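Local coordinates for cytoplasmic protein (Cryptococcus neoformans var. grubii serotype A, PDB 7LPO), which probably hydrolyses the beta-glucosidic bond of steryl glucosides, as a glycoside hydrolase family 5 sterylglucosidase, at residues A[73-78]-A[574-579]; A[41-46]-A[89-94]; A[46-51]-A[569-574]; A[126-131]-A[138-143]; A[101-106]-A[242-247]. All blocks are in the same frame, centred on the assembly; numbering follows the deposited sequence.

Contact 1 of 5, residues A[73-78]-A[574-579]; sequences INKPLN and VPDNVH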
# COMPACT_ATOMS: atom_id res chain seq x y z
N ILE A 73 -2.25 20.48 3.57
CA ILE A 73 -3.56 20.87 3.07
C ILE A 73 -3.57 20.86 1.55
O ILE A 73 -2.61 21.28 0.90
CB ILE A 73 -3.96 22.26 3.61
CG1 ILE A 73 -4.10 22.23 5.12
CG2 ILE A 73 -5.26 22.71 2.95
CD1 ILE A 73 -5.50 21.93 5.61
N ASN A 74 -4.68 20.39 0.99
CA ASN A 74 -4.97 20.34 -0.44
C ASN A 74 -4.23 19.22 -1.16
O ASN A 74 -4.21 19.20 -2.39
CB ASN A 74 -4.67 21.68 -1.12
CG ASN A 74 -5.81 22.67 -0.96
OD1 ASN A 74 -6.99 22.28 -0.92
ND2 ASN A 74 -5.48 23.95 -0.87
N LYS A 75 -3.65 18.28 -0.43
CA LYS A 75 -3.26 16.99 -0.98
C LYS A 75 -4.06 15.91 -0.26
O LYS A 75 -4.08 15.88 0.97
CB LYS A 75 -1.76 16.72 -0.80
CG LYS A 75 -0.87 17.67 -1.58
CD LYS A 75 0.50 17.74 -0.94
CE LYS A 75 1.59 17.51 -1.97
NZ LYS A 75 2.76 16.83 -1.35
N PRO A 76 -4.69 14.97 -0.98
CA PRO A 76 -4.43 14.67 -2.40
C PRO A 76 -5.12 15.56 -3.42
O PRO A 76 -4.65 15.65 -4.55
CB PRO A 76 -4.94 13.23 -2.54
CG PRO A 76 -6.09 13.16 -1.55
CD PRO A 76 -5.68 14.06 -0.38
N LEU A 77 -6.22 16.21 -3.03
CA LEU A 77 -7.03 16.97 -3.97
C LEU A 77 -7.13 18.42 -3.53
O LEU A 77 -7.39 18.71 -2.35
CB LEU A 77 -8.42 16.36 -4.07
CG LEU A 77 -8.53 15.00 -4.75
CD1 LEU A 77 -9.98 14.54 -4.66
CD2 LEU A 77 -8.05 15.03 -6.19
N ASN A 78 -6.90 19.34 -4.47
CA ASN A 78 -7.04 20.76 -4.20
C ASN A 78 -8.52 21.14 -4.25
O ASN A 78 -9.19 20.92 -5.27
CB ASN A 78 -6.24 21.57 -5.21
CG ASN A 78 -6.14 23.03 -4.82
OD1 ASN A 78 -7.15 23.69 -4.57
ND2 ASN A 78 -4.92 23.53 -4.75
N VAL A 574 -1.80 10.08 -8.92
CA VAL A 574 -1.04 11.20 -8.36
C VAL A 574 -1.27 12.44 -9.21
O VAL A 574 -0.62 12.59 -10.26
CB VAL A 574 0.46 10.87 -8.27
CG1 VAL A 574 1.22 12.00 -7.61
CG2 VAL A 574 0.68 9.55 -7.54
N PRO A 575 -2.12 13.37 -8.77
CA PRO A 575 -2.38 14.57 -9.59
C PRO A 575 -1.15 15.37 -10.01
O PRO A 575 -1.19 15.99 -11.08
CB PRO A 575 -3.30 15.41 -8.69
CG PRO A 575 -4.06 14.35 -7.87
CD PRO A 575 -3.04 13.26 -7.62
N ASP A 576 -0.07 15.37 -9.23
CA ASP A 576 1.08 16.20 -9.55
C ASP A 576 2.27 15.39 -10.06
O ASP A 576 3.41 15.88 -10.05
CB ASP A 576 1.49 17.05 -8.34
CG ASP A 576 1.98 16.21 -7.17
OD1 ASP A 576 1.99 14.96 -7.27
OD2 ASP A 576 2.35 16.80 -6.13
N ASN A 577 2.04 14.16 -10.52
CA ASN A 577 3.10 13.38 -11.15
C ASN A 577 3.67 14.12 -12.36
O ASN A 577 2.95 14.75 -13.13
CB ASN A 577 2.55 12.01 -11.56
CG ASN A 577 3.50 11.23 -12.48
OD1 ASN A 577 3.66 11.56 -13.65
ND2 ASN A 577 4.14 10.21 -11.93
N VAL A 578 4.99 14.06 -12.51
CA VAL A 578 5.68 14.63 -13.67
C VAL A 578 6.70 13.63 -14.17
O VAL A 578 7.17 12.76 -13.44
CB VAL A 578 6.38 15.97 -13.35
CG1 VAL A 578 5.36 17.10 -13.26
CG2 VAL A 578 7.15 15.85 -12.05
N HIS A 579 7.07 13.77 -15.45
CA HIS A 579 8.04 12.85 -16.04
C HIS A 579 9.40 12.94 -15.36
O HIS A 579 10.09 11.93 -15.18
CB HIS A 579 8.20 13.12 -17.53
CG HIS A 579 7.01 12.75 -18.35
ND1 HIS A 579 6.90 13.05 -19.68
CD2 HIS A 579 5.87 12.11 -18.01
CE1 HIS A 579 5.73 12.63 -20.13
NE2 HIS A 579 5.09 12.04 -19.14
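The pyrrolidine ring of Pro575 turns its CG corner to the peptide carbonyl of Pro76, whose oxygen points at it with O to CG at 3.6 Å. The same CG meets the Leu77 side chain, CD2 lying 4.4 Å away, so Pro575 sits at the junction of a carbonyl and a methyl group. His87 of helix 83-93 also touches this proline. A cis peptide bond joins Lys75 to Pro76 and folds the 73-78 loop sharply at the place where it meets its partner. In the (beta/alpha)8 barrel of the family, 574-579 follows the C-terminal end of strand 567-570, while 73-78 belongs to the long connection between strand 35-43 and helix 83-93. Pro575 and Asp576 are the central residues of a type I beta turn, closed by Asn577 N to Val574 O at 3.1 Å. Beside the proline, the carboxylate of Asp576 lies near the end of Lys75, with CE 4.3 Å from OD2. The charged atoms stay apart, Lys75 NZ to Asp576 OD2 being 4.8 Å, a distance at which attraction may still be felt. The ammonium is instead held by hydrogen bonds to the backbone oxygens of Ser46 and His49.

Contact 2 of 5, residues A[41-46]-A[89-94]; sequences VNLSGS and ARLKAW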
# COMPACT_ATOMS: atom_id res chain seq x y z
N VAL A 41 -8.49 2.98 -6.85
CA VAL A 41 -7.11 3.43 -6.80
C VAL A 41 -6.78 3.90 -5.39
O VAL A 41 -7.66 4.21 -4.59
CB VAL A 41 -6.85 4.58 -7.80
CG1 VAL A 41 -7.27 4.17 -9.18
CG2 VAL A 41 -7.64 5.84 -7.38
N ASN A 42 -5.48 3.92 -5.10
CA ASN A 42 -4.97 4.61 -3.92
C ASN A 42 -4.88 6.09 -4.24
O ASN A 42 -4.29 6.48 -5.25
CB ASN A 42 -3.60 4.07 -3.52
CG ASN A 42 -3.68 2.71 -2.87
OD1 ASN A 42 -3.58 2.59 -1.64
ND2 ASN A 42 -3.88 1.68 -3.68
N LEU A 43 -5.45 6.92 -3.36
CA LEU A 43 -5.49 8.37 -3.51
C LEU A 43 -5.06 8.97 -2.18
O LEU A 43 -5.87 9.05 -1.25
CB LEU A 43 -6.90 8.81 -3.90
CG LEU A 43 -7.15 10.29 -4.20
CD1 LEU A 43 -6.81 10.61 -5.63
CD2 LEU A 43 -8.62 10.63 -3.90
N SER A 44 -3.80 9.40 -2.06
CA SER A 44 -2.81 9.40 -3.12
C SER A 44 -1.40 9.38 -2.50
O SER A 44 -1.20 9.85 -1.38
CB SER A 44 -2.97 10.63 -4.00
OG SER A 44 -1.83 10.83 -4.82
N GLY A 45 -0.43 8.88 -3.25
CA GLY A 45 0.96 9.01 -2.85
C GLY A 45 1.40 10.43 -2.57
O GLY A 45 2.36 10.65 -1.82
N SER A 46 0.73 11.41 -3.17
CA SER A 46 1.11 12.80 -2.98
C SER A 46 0.87 13.27 -1.55
O SER A 46 1.45 14.28 -1.14
CB SER A 46 0.35 13.71 -3.94
OG SER A 46 -1.04 13.58 -3.74
N ALA A 89 -14.17 12.79 -11.23
CA ALA A 89 -14.95 12.46 -12.42
C ALA A 89 -14.19 11.46 -13.29
O ALA A 89 -14.77 10.49 -13.78
CB ALA A 89 -15.27 13.72 -13.21
N ARG A 90 -12.90 11.70 -13.49
CA ARG A 90 -12.10 10.80 -14.30
C ARG A 90 -12.10 9.41 -13.70
O ARG A 90 -12.34 8.41 -14.39
CB ARG A 90 -10.68 11.35 -14.43
CG ARG A 90 -9.77 10.58 -15.38
CD ARG A 90 -8.42 11.30 -15.55
NE ARG A 90 -8.55 12.60 -16.21
CZ ARG A 90 -8.32 13.77 -15.64
NH1 ARG A 90 -7.93 13.85 -14.36
NH2 ARG A 90 -8.46 14.88 -16.34
N LEU A 91 -11.84 9.31 -12.40
CA LEU A 91 -11.79 8.00 -11.76
C LEU A 91 -13.14 7.30 -11.87
O LEU A 91 -13.20 6.09 -12.14
CB LEU A 91 -11.38 8.16 -10.30
CG LEU A 91 -10.00 8.76 -10.06
CD1 LEU A 91 -9.73 9.01 -8.58
CD2 LEU A 91 -8.91 7.84 -10.64
N LYS A 92 -14.24 8.03 -11.68
CA LYS A 92 -15.55 7.41 -11.79
C LYS A 92 -15.84 6.97 -13.23
O LYS A 92 -16.39 5.88 -13.45
CB LYS A 92 -16.64 8.36 -11.30
CG LYS A 92 -17.89 7.65 -10.79
CD LYS A 92 -17.64 7.07 -9.40
CE LYS A 92 -18.85 6.31 -8.87
NZ LYS A 92 -18.64 4.84 -8.90
N ALA A 93 -15.47 7.80 -14.20
CA ALA A 93 -15.69 7.47 -15.61
C ALA A 93 -14.89 6.24 -16.04
O ALA A 93 -15.28 5.57 -17.00
CB ALA A 93 -15.34 8.67 -16.49
N TRP A 94 -13.79 5.95 -15.35
CA TRP A 94 -13.00 4.75 -15.59
C TRP A 94 -13.61 3.52 -14.94
O TRP A 94 -13.01 2.44 -15.01
CB TRP A 94 -11.57 4.94 -15.09
CG TRP A 94 -10.68 5.77 -15.97
CD1 TRP A 94 -10.84 6.02 -17.31
CD2 TRP A 94 -9.49 6.46 -15.57
NE1 TRP A 94 -9.81 6.82 -17.76
CE2 TRP A 94 -8.98 7.11 -16.71
CE3 TRP A 94 -8.80 6.58 -14.36
CZ2 TRP A 94 -7.82 7.87 -16.67
CZ3 TRP A 94 -7.64 7.36 -14.33
CH2 TRP A 94 -7.17 7.98 -15.48
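Val41, on strand 35-43, and Leu91, on helix 83-93, mark the closest backbone approach of the two elements, their CA atoms 8.2 Å apart. Both side chains start toward the opposite segment and meet at a slant. Leu91 straddles a single methyl: CG2 of Val41 lies 4.0 Å from CD1 of Leu91 and equally far from its CD2. That methyl is placed between the backbone N and the carbonyl carbon of Val41 by a chi1 of -54°. Two residues along the strand, Leu43 adds a looser touch, CD1 to CD1 of Leu91 at 4.4 Å. This is the outer, helix-facing layer of a beta-alpha-beta unit of the (beta/alpha)8 barrel, in which helix 83-93 covers the parallel neighbours 35-43 and 98-104; Leu99 of the second strand packs against both Val41 and Leu91. Past the strand, a cis peptide bond precedes Ser44, whose OG accepts the backbone N-H of Ser46 at 3.1 Å in a nearly straight bond (173°), forming an ST turn, and is also hydrogen-bonded to the backbone oxygen of Tyr573.

Contact 3 of 5, residues A[46-51]-A[569-574]; sequences SAKHPN and AIWNYV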
# COMPACT_ATOMS: atom_id res chain seq x y z
N SER A 46 0.73 11.41 -3.17
CA SER A 46 1.11 12.80 -2.98
C SER A 46 0.87 13.27 -1.55
O SER A 46 1.45 14.28 -1.14
CB SER A 46 0.35 13.71 -3.94
OG SER A 46 -1.04 13.58 -3.74
N ALA A 47 0.03 12.57 -0.78
CA ALA A 47 -0.19 12.90 0.62
C ALA A 47 0.94 12.41 1.52
O ALA A 47 0.85 12.57 2.74
CB ALA A 47 -1.51 12.33 1.10
N LYS A 48 2.00 11.85 0.95
CA LYS A 48 3.11 11.38 1.78
C LYS A 48 4.00 12.51 2.30
O LYS A 48 4.76 12.30 3.25
CB LYS A 48 3.98 10.42 0.98
CG LYS A 48 3.41 9.06 0.75
CD LYS A 48 4.40 8.24 -0.10
CE LYS A 48 3.92 6.84 -0.33
NZ LYS A 48 4.94 6.05 -1.08
N HIS A 49 3.96 13.68 1.68
CA HIS A 49 4.88 14.75 2.01
C HIS A 49 4.16 16.09 1.92
O HIS A 49 3.17 16.23 1.19
CB HIS A 49 6.11 14.77 1.08
CG HIS A 49 5.78 14.80 -0.38
ND1 HIS A 49 5.61 13.65 -1.13
CD2 HIS A 49 5.59 15.83 -1.23
CE1 HIS A 49 5.31 13.98 -2.37
NE2 HIS A 49 5.29 15.30 -2.46
N PRO A 50 4.63 17.09 2.66
CA PRO A 50 3.96 18.40 2.65
C PRO A 50 4.13 19.10 1.31
O PRO A 50 4.98 18.76 0.49
CB PRO A 50 4.66 19.19 3.76
CG PRO A 50 5.53 18.20 4.50
CD PRO A 50 5.81 17.08 3.54
N ASN A 51 3.29 20.12 1.12
CA ASN A 51 3.39 21.00 -0.04
C ASN A 51 4.81 21.49 -0.23
O ASN A 51 5.48 21.92 0.72
CB ASN A 51 2.44 22.19 0.14
CG ASN A 51 0.97 21.79 0.12
OD1 ASN A 51 0.27 21.89 1.13
ND2 ASN A 51 0.51 21.32 -1.02
N ALA A 569 -7.22 -2.06 -5.17
CA ALA A 569 -6.92 -0.64 -5.28
C ALA A 569 -5.56 -0.52 -5.95
O ALA A 569 -4.54 -0.94 -5.38
CB ALA A 569 -6.92 0.04 -3.90
N ILE A 570 -5.55 0.04 -7.15
CA ILE A 570 -4.31 0.26 -7.88
C ILE A 570 -3.47 1.34 -7.20
O ILE A 570 -3.98 2.40 -6.81
CB ILE A 570 -4.63 0.66 -9.34
CG1 ILE A 570 -5.44 -0.44 -10.04
CG2 ILE A 570 -3.34 0.97 -10.06
CD1 ILE A 570 -5.98 -0.02 -11.40
N TRP A 571 -2.18 1.08 -7.07
CA TRP A 571 -1.20 2.10 -6.68
C TRP A 571 -0.57 2.67 -7.95
O TRP A 571 0.10 1.94 -8.68
CB TRP A 571 -0.11 1.51 -5.76
CG TRP A 571 0.77 2.60 -5.22
CD1 TRP A 571 1.88 3.14 -5.81
CD2 TRP A 571 0.59 3.32 -3.99
NE1 TRP A 571 2.38 4.16 -5.04
CE2 TRP A 571 1.61 4.29 -3.91
CE3 TRP A 571 -0.35 3.24 -2.96
CZ2 TRP A 571 1.74 5.16 -2.83
CZ3 TRP A 571 -0.23 4.11 -1.89
CH2 TRP A 571 0.80 5.06 -1.83
N ASN A 572 -0.78 3.96 -8.23
CA ASN A 572 -1.68 4.87 -7.52
C ASN A 572 -2.12 5.97 -8.52
O ASN A 572 -1.83 5.88 -9.72
CB ASN A 572 -1.02 5.49 -6.29
CG ASN A 572 0.25 6.25 -6.63
OD1 ASN A 572 0.91 6.01 -7.65
ND2 ASN A 572 0.60 7.16 -5.75
N TYR A 573 -2.81 6.99 -8.03
CA TYR A 573 -3.24 8.14 -8.81
C TYR A 573 -2.64 9.39 -8.18
O TYR A 573 -2.94 9.70 -7.02
CB TYR A 573 -4.77 8.21 -8.85
CG TYR A 573 -5.35 9.23 -9.79
CD1 TYR A 573 -5.59 8.92 -11.13
CD2 TYR A 573 -5.67 10.51 -9.34
CE1 TYR A 573 -6.13 9.86 -11.99
CE2 TYR A 573 -6.22 11.45 -10.19
CZ TYR A 573 -6.45 11.13 -11.51
OH TYR A 573 -6.99 12.08 -12.36
N VAL A 574 -1.80 10.08 -8.92
CA VAL A 574 -1.04 11.20 -8.36
C VAL A 574 -1.27 12.44 -9.21
O VAL A 574 -0.62 12.59 -10.26
CB VAL A 574 0.46 10.87 -8.27
CG1 VAL A 574 1.22 12.00 -7.61
CG2 VAL A 574 0.68 9.55 -7.54
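Lys48 and Trp571 approach from opposite directions, and the lysine chain ends at the rim of the indole near the ring plane. Lys48 CE lies 3.7 Å from CZ2 and 3.9 Å from CH2 of Trp571, while its NZ is 3.8 Å from CZ2. Beyond CG the lysine is fully stretched, which carries its ammonium from the 46-51 loop to the benzo edge. Here the charge has several partners: a salt bridge to Asp145, a cation-pi contact with Trp585 and a hydrogen bond to O3 of a bound Tris molecule. Asn572 CB rests 3.5 Å above one face of the indole, off toward the rim, and the imidazole of His143 meets the ring with the planes about 20° apart. A second, van der Waals touch joins the segments, Ser46 CB to CG1 of Val574 at 4.1 Å; that methyl is trans to the backbone N (chi1 -176°). The peptide between Trp571 and Asn572 is cis. A tryptophan followed by a non-proline cis peptide after the last barrel strand is a recognised feature of family 5 glycosidases, where it lines the sugar-binding pocket; the adjacent Tris, probably from the crystallisation liquor, is consistent with such a pocket.

Contact 4 of 5, residues A[126-131]-A[138-143]; sequences AVLRKC and VFMDPH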
# COMPACT_ATOMS: atom_id res chain seq x y z
N ALA A 126 -13.55 17.11 4.31
CA ALA A 126 -14.05 17.78 3.11
C ALA A 126 -13.77 16.95 1.87
O ALA A 126 -14.62 16.83 0.98
CB ALA A 126 -13.41 19.16 2.98
N VAL A 127 -12.56 16.38 1.77
CA VAL A 127 -12.25 15.50 0.65
C VAL A 127 -13.18 14.29 0.66
O VAL A 127 -13.73 13.90 -0.37
CB VAL A 127 -10.77 15.07 0.69
CG1 VAL A 127 -10.49 14.02 -0.38
CG2 VAL A 127 -9.87 16.27 0.53
N LEU A 128 -13.39 13.69 1.83
CA LEU A 128 -14.27 12.53 1.91
C LEU A 128 -15.69 12.89 1.47
O LEU A 128 -16.37 12.09 0.83
CB LEU A 128 -14.27 11.97 3.32
CG LEU A 128 -12.93 11.38 3.76
CD1 LEU A 128 -12.97 10.93 5.21
CD2 LEU A 128 -12.52 10.23 2.82
N ARG A 129 -16.15 14.11 1.79
CA ARG A 129 -17.49 14.51 1.38
C ARG A 129 -17.63 14.53 -0.14
O ARG A 129 -18.65 14.09 -0.68
CB ARG A 129 -17.83 15.87 1.97
CG ARG A 129 -18.20 15.82 3.44
CD ARG A 129 -19.14 16.96 3.81
NE ARG A 129 -18.92 17.42 5.18
CZ ARG A 129 -19.48 16.88 6.25
NH1 ARG A 129 -20.29 15.83 6.13
NH2 ARG A 129 -19.22 17.38 7.45
N LYS A 130 -16.62 15.05 -0.84
CA LYS A 130 -16.67 15.05 -2.30
C LYS A 130 -16.60 13.63 -2.86
O LYS A 130 -17.29 13.32 -3.84
CB LYS A 130 -15.53 15.89 -2.87
CG LYS A 130 -15.79 17.38 -2.81
CD LYS A 130 -14.81 18.17 -3.66
CE LYS A 130 -15.38 19.53 -4.06
NZ LYS A 130 -16.63 19.40 -4.87
N CYS A 131 -15.79 12.76 -2.26
CA CYS A 131 -15.80 11.36 -2.68
C CYS A 131 -17.20 10.77 -2.56
O CYS A 131 -17.64 10.02 -3.43
CB CYS A 131 -14.81 10.54 -1.85
SG CYS A 131 -13.09 11.10 -2.02
N VAL A 138 -14.89 4.21 0.38
CA VAL A 138 -13.55 4.57 0.82
C VAL A 138 -13.18 3.72 2.03
O VAL A 138 -14.00 3.50 2.92
CB VAL A 138 -13.47 6.07 1.19
CG1 VAL A 138 -12.10 6.39 1.78
CG2 VAL A 138 -13.75 6.97 -0.00
N PHE A 139 -11.92 3.26 2.08
CA PHE A 139 -11.35 2.79 3.34
C PHE A 139 -10.03 3.51 3.58
O PHE A 139 -9.31 3.90 2.66
CB PHE A 139 -11.23 1.24 3.41
CG PHE A 139 -10.20 0.62 2.52
CD1 PHE A 139 -10.47 0.40 1.19
CD2 PHE A 139 -9.01 0.18 3.05
CE1 PHE A 139 -9.53 -0.21 0.38
CE2 PHE A 139 -8.06 -0.43 2.24
CZ PHE A 139 -8.33 -0.63 0.91
N MET A 140 -9.78 3.77 4.86
CA MET A 140 -8.73 4.68 5.30
C MET A 140 -7.42 3.92 5.50
O MET A 140 -7.40 2.85 6.11
CB MET A 140 -9.13 5.35 6.61
CG MET A 140 -10.51 6.00 6.62
SD MET A 140 -10.70 7.26 5.34
CE MET A 140 -9.75 8.59 5.85
N ASP A 141 -6.34 4.50 5.00
CA ASP A 141 -5.01 3.88 5.06
C ASP A 141 -4.09 4.75 5.89
O ASP A 141 -3.61 5.79 5.40
CB ASP A 141 -4.46 3.68 3.66
CG ASP A 141 -2.94 3.59 3.62
OD1 ASP A 141 -2.32 3.11 4.61
OD2 ASP A 141 -2.36 3.99 2.58
N PRO A 142 -3.82 4.39 7.16
CA PRO A 142 -2.73 5.04 7.89
C PRO A 142 -1.39 4.62 7.31
O PRO A 142 -0.93 3.49 7.52
CB PRO A 142 -2.90 4.54 9.33
CG PRO A 142 -3.99 3.55 9.30
CD PRO A 142 -4.33 3.23 7.88
N HIS A 143 -0.76 5.51 6.55
CA HIS A 143 0.28 5.11 5.62
C HIS A 143 1.66 5.50 6.14
O HIS A 143 1.84 6.57 6.73
CB HIS A 143 0.05 5.75 4.25
CG HIS A 143 0.90 5.15 3.17
ND1 HIS A 143 0.43 4.18 2.31
CD2 HIS A 143 2.20 5.36 2.84
CE1 HIS A 143 1.40 3.82 1.49
NE2 HIS A 143 2.48 4.52 1.79
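Leu128, Cys131, Val138 and Met140 form part of the apolar layer between the outer helices and the inner strands of the (beta/alpha)8 barrel. Helix 118-133 runs back over the strand that follows it, nearly antiparallel at 153°, with the short axes approaching to 10.9 Å. Leu128 divides its two methyls between the strand residues. Its CD2 lies 4.0 Å from CG1 of Val138, the two side chains slanting past one another, whereas its CD1 meets Met140 CE tip to tip, also at 4.0 Å. The methionine is bent twice, at chi2 (-59°) and at chi3 (-71°), and this folded chain presents its methyl to the leucine. One turn along the helix, CB of Cys131 touches the other branch of Val138, CG2, at 4.2 Å. Alternate strand residues face elsewhere: Phe139 stacks on Phe426, and His143 ND1 donates to Asp141 OD2 at 2.8 Å. The carboxylate receives it on its syn lone pair, close to the imidazole plane, and a second bond from NE2 to Asp145 OD2 fixes the rotation of the ring. Strand 137-143 lies between its parallel neighbours 98-104 and 263-267, both of which share in the layer, Cys131 packing on Leu99 and Leu128 and Met140 on Val263.

Contact 5 of 5, residues A[101-106]-A[242-247]; sequences YVFTWE and DAVGEL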
# COMPACT_ATOMS: atom_id res chain seq x y z
N TYR A 101 -7.76 5.66 0.91
CA TYR A 101 -7.43 7.04 1.20
C TYR A 101 -6.18 7.11 2.07
O TYR A 101 -6.17 6.61 3.20
CB TYR A 101 -8.59 7.77 1.88
CG TYR A 101 -8.29 9.23 2.02
CD1 TYR A 101 -7.55 9.71 3.09
CD2 TYR A 101 -8.71 10.14 1.05
CE1 TYR A 101 -7.24 11.06 3.21
CE2 TYR A 101 -8.41 11.49 1.16
CZ TYR A 101 -7.68 11.94 2.24
OH TYR A 101 -7.37 13.28 2.35
N VAL A 102 -5.15 7.77 1.56
CA VAL A 102 -3.83 7.79 2.18
C VAL A 102 -3.70 9.02 3.08
O VAL A 102 -3.92 10.15 2.63
CB VAL A 102 -2.73 7.79 1.11
CG1 VAL A 102 -1.36 7.91 1.75
CG2 VAL A 102 -2.81 6.54 0.25
N PHE A 103 -3.34 8.80 4.34
CA PHE A 103 -2.96 9.86 5.26
C PHE A 103 -1.79 9.37 6.10
O PHE A 103 -1.59 8.16 6.27
CB PHE A 103 -4.12 10.32 6.15
CG PHE A 103 -4.55 9.30 7.16
CD1 PHE A 103 -5.45 8.30 6.81
CD2 PHE A 103 -4.06 9.32 8.44
CE1 PHE A 103 -5.85 7.35 7.72
CE2 PHE A 103 -4.45 8.37 9.37
CZ PHE A 103 -5.35 7.39 9.01
N THR A 104 -1.01 10.30 6.63
CA THR A 104 0.14 9.92 7.44
C THR A 104 -0.01 10.42 8.86
O THR A 104 -0.67 11.44 9.13
CB THR A 104 1.45 10.46 6.85
OG1 THR A 104 1.44 11.89 6.88
CG2 THR A 104 1.62 9.93 5.41
N TRP A 105 0.58 9.67 9.78
CA TRP A 105 0.71 10.11 11.16
C TRP A 105 1.34 11.50 11.24
O TRP A 105 0.92 12.34 12.05
CB TRP A 105 1.55 9.07 11.91
CG TRP A 105 1.72 9.26 13.37
CD1 TRP A 105 1.09 10.16 14.17
CD2 TRP A 105 2.60 8.51 14.20
NE1 TRP A 105 1.53 10.01 15.46
CE2 TRP A 105 2.47 9.01 15.50
CE3 TRP A 105 3.50 7.46 13.97
CZ2 TRP A 105 3.19 8.50 16.57
CZ3 TRP A 105 4.22 6.96 15.03
CH2 TRP A 105 4.06 7.48 16.32
N GLU A 106 2.33 11.77 10.39
CA GLU A 106 2.99 13.07 10.43
C GLU A 106 1.99 14.19 10.19
O GLU A 106 2.05 15.23 10.85
CB GLU A 106 4.11 13.15 9.39
CG GLU A 106 4.71 14.54 9.25
CD GLU A 106 5.80 14.65 8.19
OE1 GLU A 106 6.48 15.69 8.17
OE2 GLU A 106 5.99 13.72 7.38
N ASP A 242 -3.63 6.85 19.11
CA ASP A 242 -4.38 8.04 19.50
C ASP A 242 -4.57 8.98 18.31
O ASP A 242 -5.63 9.58 18.15
CB ASP A 242 -3.66 8.79 20.63
CG ASP A 242 -3.90 8.17 22.00
OD1 ASP A 242 -4.59 7.13 22.08
OD2 ASP A 242 -3.38 8.73 23.00
N ALA A 243 -3.53 9.15 17.49
CA ALA A 243 -3.64 10.09 16.38
C ALA A 243 -4.66 9.60 15.36
O ALA A 243 -5.54 10.37 14.95
CB ALA A 243 -2.28 10.30 15.73
N VAL A 244 -4.55 8.34 14.94
CA VAL A 244 -5.57 7.78 14.06
C VAL A 244 -6.93 7.84 14.73
O VAL A 244 -7.94 8.20 14.11
CB VAL A 244 -5.21 6.34 13.64
CG1 VAL A 244 -6.30 5.75 12.73
CG2 VAL A 244 -3.85 6.33 12.95
N GLY A 245 -6.98 7.52 16.03
CA GLY A 245 -8.24 7.55 16.74
C GLY A 245 -8.88 8.93 16.75
O GLY A 245 -10.10 9.04 16.75
N GLU A 246 -8.07 9.98 16.75
CA GLU A 246 -8.62 11.33 16.73
C GLU A 246 -9.21 11.67 15.37
O GLU A 246 -10.21 12.39 15.28
CB GLU A 246 -7.53 12.34 17.10
CG GLU A 246 -7.18 12.36 18.56
CD GLU A 246 -8.25 13.01 19.42
OE1 GLU A 246 -8.88 13.99 18.96
OE2 GLU A 246 -8.46 12.53 20.54
N LEU A 247 -8.60 11.18 14.29
CA LEU A 247 -9.20 11.35 12.97
C LEU A 247 -10.54 10.64 12.90
O LEU A 247 -11.55 11.23 12.49
CB LEU A 247 -8.25 10.84 11.88
CG LEU A 247 -8.76 10.84 10.45
CD1 LEU A 247 -9.24 12.22 10.07
CD2 LEU A 247 -7.65 10.37 9.50
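Phe103 and Leu247 join strand 98-104 of the (beta/alpha)8 barrel to helix 232-254, one of the helices packed round it, through a CH-pi contact. Leu247 CD2 stands 3.7 Å from the centroid of the phenyl ring, only 7° off the ring normal, and so is almost equally distant from all six carbons. The phenylalanine reaches this place with CG lodged between its own backbone N and carbonyl carbon, chi1 69°. Leucine comes from the opposite direction, its CG trans to the backbone N and CD2 continuing the extended chain, so that this methyl leads. Val244, one turn earlier, guards the rim of the same ring: CG2 lies near the ring plane, 4.2 Å from CE2 of Phe103, and CG1 is 4.2 Å from CZ. Face and edge are thus engaged by consecutive turns of one helix. Thr104 is the N-cap of helix 105-109, and Trp105 swings its indole out with CG trans to the backbone N (chi1 -175°). Its NE1 is hydrogen-bonded to Glu109, while Phe240 meets the ring edge-to-face. Ala243 CB approaches the pyrrole part of the same indole obliquely, 3.7 Å from CD1 and 3.8 Å from NE1 of Trp105.

How the contacts relate
The five contacts surround neighbouring strands of one barrel. Contacts 2, 4 and 5 join strands to surrounding helices, and their strands pair side by side: Leu43 O with Val102 N at 3.2 Å, and Tyr101 O with Asp141 N at 2.8 Å. Contacts 1 and 3 gather the loops that follow strands 35-43 and 567-570, their centres 7 Å apart, sharing Val574. Lys75 NZ of contact 1 bonds His49 O (2.6 Å) and Ser46 O (2.9 Å), bringing both loops together, while Ser44 OG to Tyr573 O at 2.7 Å connects contacts 2 and 3. Contact 3 reaches the Tris-occupied pocket, where Lys48 CE lies 3.5 Å from NE2 of His143 from contact 4.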